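Local coordinates for protein 2-hydroxychromene-2-carboxylate isomerase (Pseudomonas putida, PDB 2IMF) that catalyses the reversible glutathione-dependent isomerisation of 2-hydroxychromene-2-carboxylate to trans-o-hydroxybenzylidenepyruvate in naphthalene degradation, at residues Q19-S22 with K23-Q26; E123-P126 with A127-E131; E116-A119 with P120-S124. One frame throughout, in Å; residues are numbered along the deposited sequence. Where two conformers were deposited one is given.

Contact 1 (Q19-S22 with K23-Q26); sequences QRLS and KLAQ. With PO4 (phosphate ion), chain D.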
loop_
_atom_site.group_PDB
_atom_site.type_symbol
_atom_site.label_atom_id
_atom_site.label_comp_id
_atom_site.label_asym_id
_atom_site.label_seq_id
_atom_site.Cartn_x
_atom_site.Cartn_y
_atom_site.Cartn_z
ATOM N N GLN A 19 12.393 -10.738 4.309
ATOM C CA GLN A 19 12.142 -11.975 5.103
ATOM C C GLN A 19 11.336 -12.960 4.255
ATOM O O GLN A 19 11.653 -14.165 4.225
ATOM C CB GLN A 19 11.316 -11.588 6.366
ATOM C CG GLN A 19 10.662 -12.763 7.217
ATOM C CD GLN A 19 11.697 -13.634 7.878
ATOM O OE1 GLN A 19 12.846 -13.243 8.076
ATOM N NE2 GLN A 19 11.279 -14.829 8.248
ATOM N N ARG A 20 10.293 -12.472 3.567
ATOM C CA ARG A 20 9.402 -13.394 2.867
ATOM C C ARG A 20 10.128 -13.900 1.658
ATOM O O ARG A 20 10.069 -15.115 1.373
ATOM C CB ARG A 20 8.142 -12.640 2.484
ATOM C CG ARG A 20 7.194 -13.359 1.517
ATOM C CD ARG A 20 5.869 -12.800 1.811
ATOM N NE ARG A 20 4.760 -13.349 0.997
ATOM C CZ ARG A 20 3.490 -12.997 1.183
ATOM N NH1 ARG A 20 3.122 -12.071 2.100
ATOM N NH2 ARG A 20 2.580 -13.490 0.355
ATOM N N LEU A 21 10.861 -13.073 0.911
ATOM C CA LEU A 21 11.645 -13.542 -0.224
ATOM C C LEU A 21 12.701 -14.543 0.180
ATOM O O LEU A 21 12.934 -15.502 -0.570
ATOM C CB LEU A 21 12.288 -12.400 -0.992
ATOM C CG LEU A 21 11.243 -11.534 -1.692
ATOM C CD1 LEU A 21 11.913 -10.152 -2.006
ATOM C CD2 LEU A 21 10.826 -12.245 -3.028
ATOM N N SER A 22 13.352 -14.336 1.305
ATOM C CA SER A 22 14.401 -15.289 1.748
ATOM C C SER A 22 13.798 -16.625 2.019
ATOM O O SER A 22 14.458 -17.620 1.667
ATOM C CB SER A 22 15.097 -14.756 2.961
ATOM O OG SER A 22 15.970 -13.781 2.481
ATOM N N LYS A 23 12.597 -16.660 2.607
ATOM C CA LYS A 23 11.918 -17.956 2.831
ATOM C C LYS A 23 11.574 -18.626 1.539
ATOM O O LYS A 23 11.633 -19.862 1.459
ATOM C CB LYS A 23 10.691 -17.836 3.716
ATOM C CG LYS A 23 11.059 -17.519 5.147
ATOM C CD LYS A 23 10.023 -17.999 6.113
ATOM C CE LYS A 23 10.542 -17.844 7.527
ATOM N NZ LYS A 23 12.043 -18.037 7.625
ATOM N N LEU A 24 11.224 -17.869 0.503
ATOM C CA LEU A 24 10.921 -18.481 -0.786
ATOM C C LEU A 24 12.158 -19.055 -1.376
ATOM O O LEU A 24 12.148 -20.140 -2.006
ATOM C CB LEU A 24 10.332 -17.438 -1.748
ATOM C CG LEU A 24 8.926 -16.933 -1.423
ATOM C CD1 LEU A 24 8.540 -15.692 -2.234
ATOM C CD2 LEU A 24 7.835 -18.013 -1.516
ATOM N N ALA A 25 13.267 -18.356 -1.194
ATOM C CA ALA A 25 14.540 -18.859 -1.658
ATOM C C ALA A 25 14.850 -20.192 -0.963
ATOM O O ALA A 25 15.094 -21.213 -1.619
ATOM C CB ALA A 25 15.628 -17.844 -1.403
ATOM N N GLN A 26 14.786 -20.199 0.357
ATOM C CA GLN A 26 15.196 -21.372 1.107
ATOM C C GLN A 26 14.164 -22.517 0.991
ATOM O O GLN A 26 14.551 -23.687 0.956
ATOM C CB GLN A 26 15.484 -20.989 2.558
ATOM C CG GLN A 26 14.247 -20.644 3.346
ATOM C CD GLN A 26 14.478 -20.600 4.836
ATOM O OE1 GLN A 26 15.138 -19.693 5.360
ATOM N NE2 GLN A 26 13.915 -21.579 5.535
HETATM P P PO4 D . -0.591 -11.993 1.906
HETATM O O1 PO4 D . -1.949 -12.122 2.622
HETATM O O2 PO4 D . -0.361 -13.247 1.062
HETATM O O3 PO4 D . -0.449 -10.656 1.218
HETATM O O4 PO4 D . 0.319 -12.003 3.084
#
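Leu21 meets Leu24 one helical turn further on, its CD2 resting 4.2 Å from Leu24 CD1, and the two leucines form the apolar side of this piece of helix. Leu21 is buried, covered by Leu184 of helix 184-198 and by Ile32 of strand 31-36. Under the side chains run four regular i to i+4 bonds, from Lys23 N to Gln19 O through Gln26 N to Ser22 O, the last at 2.9 Å. Leu24 CG packs 3.5 Å from Arg20 O, the carbonyl its own N-H bonds. Helix 12-28 is the connection of a beta-alpha-beta crossover between parallel strands 2-7 and 31-36, the opening unit of the thioredoxin fold, and its inner side belongs to the core of that fold. The solvent side is looser: Lys23 and Gln26 are both exposed, and Lys23 runs its aliphatic chain back past the preceding turn, CG lying 3.5 Å from Gln19 O. Arg20 leaves in another direction. With CG anti to the backbone N (chi1 169°) and the chain extended to NE, it reaches away from the helix axis, along Trp70 and helix 184-198. There a phosphate ion, probably from the crystallisation liquor, takes two bonds at the edge of the guanidinium, Arg20 NH1 to phosphate O4 and Arg20 NH2 to phosphate O2, both 3.0 Å. NE makes a salt bridge to Glu188, and NH1 also bonds Tyr74 OH. An alanine here would keep the helix bonds but is likely to leave Glu188 without its positive partner and the phosphate without this two-pronged grip.

Contact 2 (E123-P126 with A127-E131); sequences ESLP and ALVSE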
loop_
_atom_site.group_PDB
_atom_site.type_symbol
_atom_site.label_atom_id
_atom_site.label_comp_id
_atom_site.label_asym_id
_atom_site.label_seq_id
_atom_site.Cartn_x
_atom_site.Cartn_y
_atom_site.Cartn_z
ATOM N N GLU A 123 28.774 3.171 14.302
ATOM C CA GLU A 123 30.122 3.153 13.780
ATOM C C GLU A 123 30.726 1.744 13.804
ATOM O O GLU A 123 31.507 1.381 12.910
ATOM C CB GLU A 123 30.990 4.109 14.608
ATOM C CG GLU A 123 30.864 5.553 14.103
ATOM C CD GLU A 123 31.911 5.888 13.027
ATOM O OE1 GLU A 123 33.074 6.180 13.394
ATOM O OE2 GLU A 123 31.583 5.833 11.812
ATOM N N SER A 124 30.290 0.934 14.758
ATOM C CA SER A 124 30.784 -0.427 14.872
ATOM C C SER A 124 29.992 -1.415 14.049
ATOM O O SER A 124 30.300 -2.641 14.075
ATOM C CB SER A 124 30.797 -0.897 16.327
ATOM O OG SER A 124 29.544 -0.581 16.910
ATOM N N LEU A 125 28.909 -1.001 13.398
ATOM C CA LEU A 125 28.120 -2.027 12.670
ATOM C C LEU A 125 28.887 -2.710 11.509
ATOM O O LEU A 125 28.746 -3.952 11.433
ATOM C CB LEU A 125 26.766 -1.439 12.212
ATOM C CG LEU A 125 25.796 -2.380 11.511
ATOM C CD1 LEU A 125 25.341 -3.538 12.447
ATOM C CD2 LEU A 125 24.569 -1.521 11.117
ATOM N N PRO A 126 29.726 -1.997 10.737
ATOM C CA PRO A 126 30.495 -2.745 9.752
ATOM C C PRO A 126 31.330 -3.842 10.414
ATOM O O PRO A 126 31.402 -4.964 9.857
ATOM C CB PRO A 126 31.333 -1.644 9.108
ATOM C CG PRO A 126 30.448 -0.460 9.189
ATOM C CD PRO A 126 29.871 -0.533 10.584
ATOM N N ALA A 127 31.963 -3.603 11.554
ATOM C CA ALA A 127 32.759 -4.657 12.188
ATOM C C ALA A 127 31.895 -5.809 12.681
ATOM O O ALA A 127 32.269 -6.985 12.626
ATOM C CB ALA A 127 33.605 -4.093 13.336
ATOM N N LEU A 128 30.732 -5.481 13.257
ATOM C CA LEU A 128 29.844 -6.519 13.754
ATOM C C LEU A 128 29.420 -7.386 12.611
ATOM O O LEU A 128 29.362 -8.655 12.714
ATOM C CB LEU A 128 28.624 -5.906 14.442
ATOM C CG LEU A 128 28.895 -5.208 15.798
ATOM C CD1 LEU A 128 27.788 -4.274 16.177
ATOM C CD2 LEU A 128 29.034 -6.255 16.866
ATOM N N VAL A 129 29.037 -6.754 11.497
ATOM C CA VAL A 129 28.575 -7.538 10.301
ATOM C C VAL A 129 29.730 -8.361 9.719
ATOM O O VAL A 129 29.513 -9.592 9.410
ATOM C CB VAL A 129 27.918 -6.599 9.271
ATOM C CG1 VAL A 129 27.722 -7.279 7.901
ATOM C CG2 VAL A 129 26.634 -6.094 9.838
ATOM N N SER A 130 30.920 -7.760 9.656
ATOM C CA SER A 130 32.102 -8.519 9.184
ATOM C C SER A 130 32.322 -9.760 10.000
ATOM O O SER A 130 32.607 -10.856 9.446
ATOM C CB SER A 130 33.348 -7.638 9.228
ATOM O OG SER A 130 33.252 -6.578 8.289
ATOM N N GLU A 131 32.224 -9.675 11.315
ATOM C CA GLU A 131 32.482 -10.790 12.200
ATOM C C GLU A 131 31.490 -11.876 11.868
ATOM O O GLU A 131 31.877 -13.038 11.763
ATOM C CB GLU A 131 32.248 -10.347 13.659
ATOM C CG GLU A 131 31.697 -11.485 14.598
ATOM C CD GLU A 131 32.727 -12.190 15.432
ATOM O OE1 GLU A 131 33.517 -11.501 16.134
ATOM O OE2 GLU A 131 32.703 -13.442 15.437
HETATM O O HOH W 1 32.844 -0.990 12.244
#
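Leu125 lies across Val129 one turn along the helix, its CD1 3.9 Å from Val129 CG2. The leucine has CG anti to its own N (chi1 -177°), and the valine holds CG2 beside its own backbone N, anti to the carbonyl carbon, where it also sits 3.4 Å from Leu125 O. Leu125 O accepts a nearly straight bond from Val129 N at 2.8 Å, so the valine closes on its partner with both backbone and side chain. Met89 of helix 87-92 packs on both residues, and Val129 reaches Tyr105, Val108 and Val109 of helix 99-115. Here the first turns of helix 125-133 are built into the helical region that, as in other kappa class glutathione transferases, is inserted between the two halves of the thioredoxin fold. Proline suits such a place near a helix start, since Pro126 has no N-H to offer a preceding turn; its ring packs against Phe140 and Leu144 of helix 137-145. Its carbonyl is gripped twice by one residue. Ser130 N approaches Pro126 O at 2.8 Å, tilted from the carbonyl plane, while Ser130 OG donates to the same Pro126 O at 2.9 Å from above the other face, 38° out of the plane; the second bond gives the buried Ser130 hydroxyl an acceptor within its own helix. On the more exposed side, Leu128 curls over the first turn, CG 3.4 Å from Ser124 O. Nearby a water joins the loop to the helix, donating to Glu123 O and accepting from Ala127 N, each at 2.8 Å.

Contact 3 (E116-A119 with P120-S124); sequences EGIA and PDLES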
loop_
_atom_site.group_PDB
_atom_site.type_symbol
_atom_site.label_atom_id
_atom_site.label_comp_id
_atom_site.label_asym_id
_atom_site.label_seq_id
_atom_site.Cartn_x
_atom_site.Cartn_y
_atom_site.Cartn_z
ATOM N N GLU A 116 16.439 -5.909 15.312
ATOM C CA GLU A 116 16.948 -5.439 16.625
ATOM C C GLU A 116 16.905 -3.952 16.849
ATOM O O GLU A 116 17.126 -3.497 17.979
ATOM C CB GLU A 116 18.382 -5.935 16.799
ATOM C CG GLU A 116 18.521 -7.430 16.824
ATOM C CD GLU A 116 19.937 -7.806 17.155
ATOM O OE1 GLU A 116 20.396 -7.472 18.254
ATOM O OE2 GLU A 116 20.629 -8.383 16.316
ATOM N N GLY A 117 16.631 -3.165 15.834
ATOM C CA GLY A 117 16.612 -1.739 16.032
ATOM C C GLY A 117 17.984 -1.078 16.152
ATOM O O GLY A 117 18.075 0.021 16.740
ATOM N N ILE A 118 19.015 -1.703 15.593
ATOM C CA ILE A 118 20.354 -1.118 15.634
ATOM C C ILE A 118 20.484 0.026 14.607
ATOM O O ILE A 118 20.081 -0.137 13.456
ATOM C CB ILE A 118 21.408 -2.206 15.381
ATOM C CG1 ILE A 118 21.397 -3.222 16.537
ATOM C CG2 ILE A 118 22.770 -1.552 15.314
ATOM C CD1 ILE A 118 22.253 -4.463 16.218
ATOM N N ALA A 119 20.975 1.208 14.969
ATOM C CA ALA A 119 21.045 2.279 14.065
ATOM C C ALA A 119 21.916 1.886 12.879
ATOM O O ALA A 119 23.036 1.430 13.078
ATOM C CB ALA A 119 21.645 3.528 14.785
ATOM N N PRO A 120 21.481 2.188 11.656
ATOM C CA PRO A 120 22.247 1.710 10.515
ATOM C C PRO A 120 23.586 2.441 10.297
ATOM O O PRO A 120 24.463 1.923 9.595
ATOM C CB PRO A 120 21.279 1.927 9.330
ATOM C CG PRO A 120 20.351 3.051 9.780
ATOM C CD PRO A 120 20.203 2.829 11.253
ATOM N N ASP A 121 23.748 3.609 10.943
ATOM C CA ASP A 121 24.996 4.321 10.923
ATOM C C ASP A 121 25.831 4.110 12.170
ATOM O O ASP A 121 26.879 4.811 12.323
ATOM C CB ASP A 121 24.753 5.814 10.633
ATOM C CG ASP A 121 24.024 6.528 11.758
ATOM O OD1 ASP A 121 23.577 5.846 12.717
ATOM O OD2 ASP A 121 23.879 7.800 11.619
ATOM N N LEU A 122 25.482 3.100 13.003
ATOM C CA LEU A 122 26.339 2.767 14.133
ATOM C C LEU A 122 27.775 2.551 13.655
ATOM O O LEU A 122 28.034 1.716 12.755
ATOM C CB LEU A 122 25.747 1.520 14.813
ATOM C CG LEU A 122 26.635 0.977 15.939
ATOM C CD1 LEU A 122 26.690 1.954 17.137
ATOM C CD2 LEU A 122 26.147 -0.389 16.388
ATOM N N GLU A 123 28.774 3.171 14.302
ATOM C CA GLU A 123 30.122 3.153 13.780
ATOM C C GLU A 123 30.726 1.744 13.804
ATOM O O GLU A 123 31.507 1.381 12.910
ATOM C CB GLU A 123 30.990 4.109 14.608
ATOM C CG GLU A 123 30.864 5.553 14.103
ATOM C CD GLU A 123 31.911 5.888 13.027
ATOM O OE1 GLU A 123 33.074 6.180 13.394
ATOM O OE2 GLU A 123 31.583 5.833 11.812
ATOM N N SER A 124 30.290 0.934 14.758
ATOM C CA SER A 124 30.784 -0.427 14.872
ATOM C C SER A 124 29.992 -1.415 14.049
ATOM O O SER A 124 30.300 -2.641 14.075
ATOM C CB SER A 124 30.797 -0.897 16.327
ATOM O OG SER A 124 29.544 -0.581 16.910
#
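Ala119 to Leu122 form a type I beta turn, closed by Leu122 N donating to Ala119 O at 3.0 Å. The N-H points well at the oxygen, but the donor stands 57° above the carbonyl plane, so the bond does not follow a lone pair. Pro120 occupies the first corner, where its ring fixes phi near the value the turn needs. Just before this, Gly117 takes a positive phi of 75° as the chain leaves helix 99-115, a conformation in which a side chain's first carbon would collide with the carbonyl oxygen of Glu116. A backbone hydrogen bond between Ile118 and Ala112 ties the departing chain back to that helix, and the whole loop leads on to helix 125-133.

Across the turn, Leu122 sets its CG anti to the backbone N (chi1 174°), which carries CD2 obliquely over Ile118 CG2 at 3.7 Å. Its CB, nearer the turn, lies 3.2 Å from Ala119 O. Pro120 is the buried member, packed against Val113 of helix 99-115 and against Pro81 and Asn83 in a neighbouring loop. Asp121 fastens the second corner to that loop by splitting its carboxylate: OD1 accepts from Asn83 ND2 and OD2 from Asn85 ND2. Within the turn, the same carboxylate bends back until Asp121 OD1 rests 3.7 Å from Ala119 CB.

Contacts 2 and 3 form one continuous piece of chain, sharing Glu123 and Ser124, with centres about 9 Å apart. The turn is also packed against the helix that follows: Leu125 CD2 lies 3.8 Å from Pro120 O, and Leu128 CD1 meets Leu122 CD2 at 4.2 Å. Contact 1 stands apart, its centre about 24 Å from either of the others, in the thioredoxin part of the fold. The Pro120 side chain is about 6 Å from that of substrate-binding Tyr84, and the Arg20 side chain is about 4 Å from that of glutathione-binding Asn181 and about 9 Å from a bound glutathione. Contact 2 lies away from these sites.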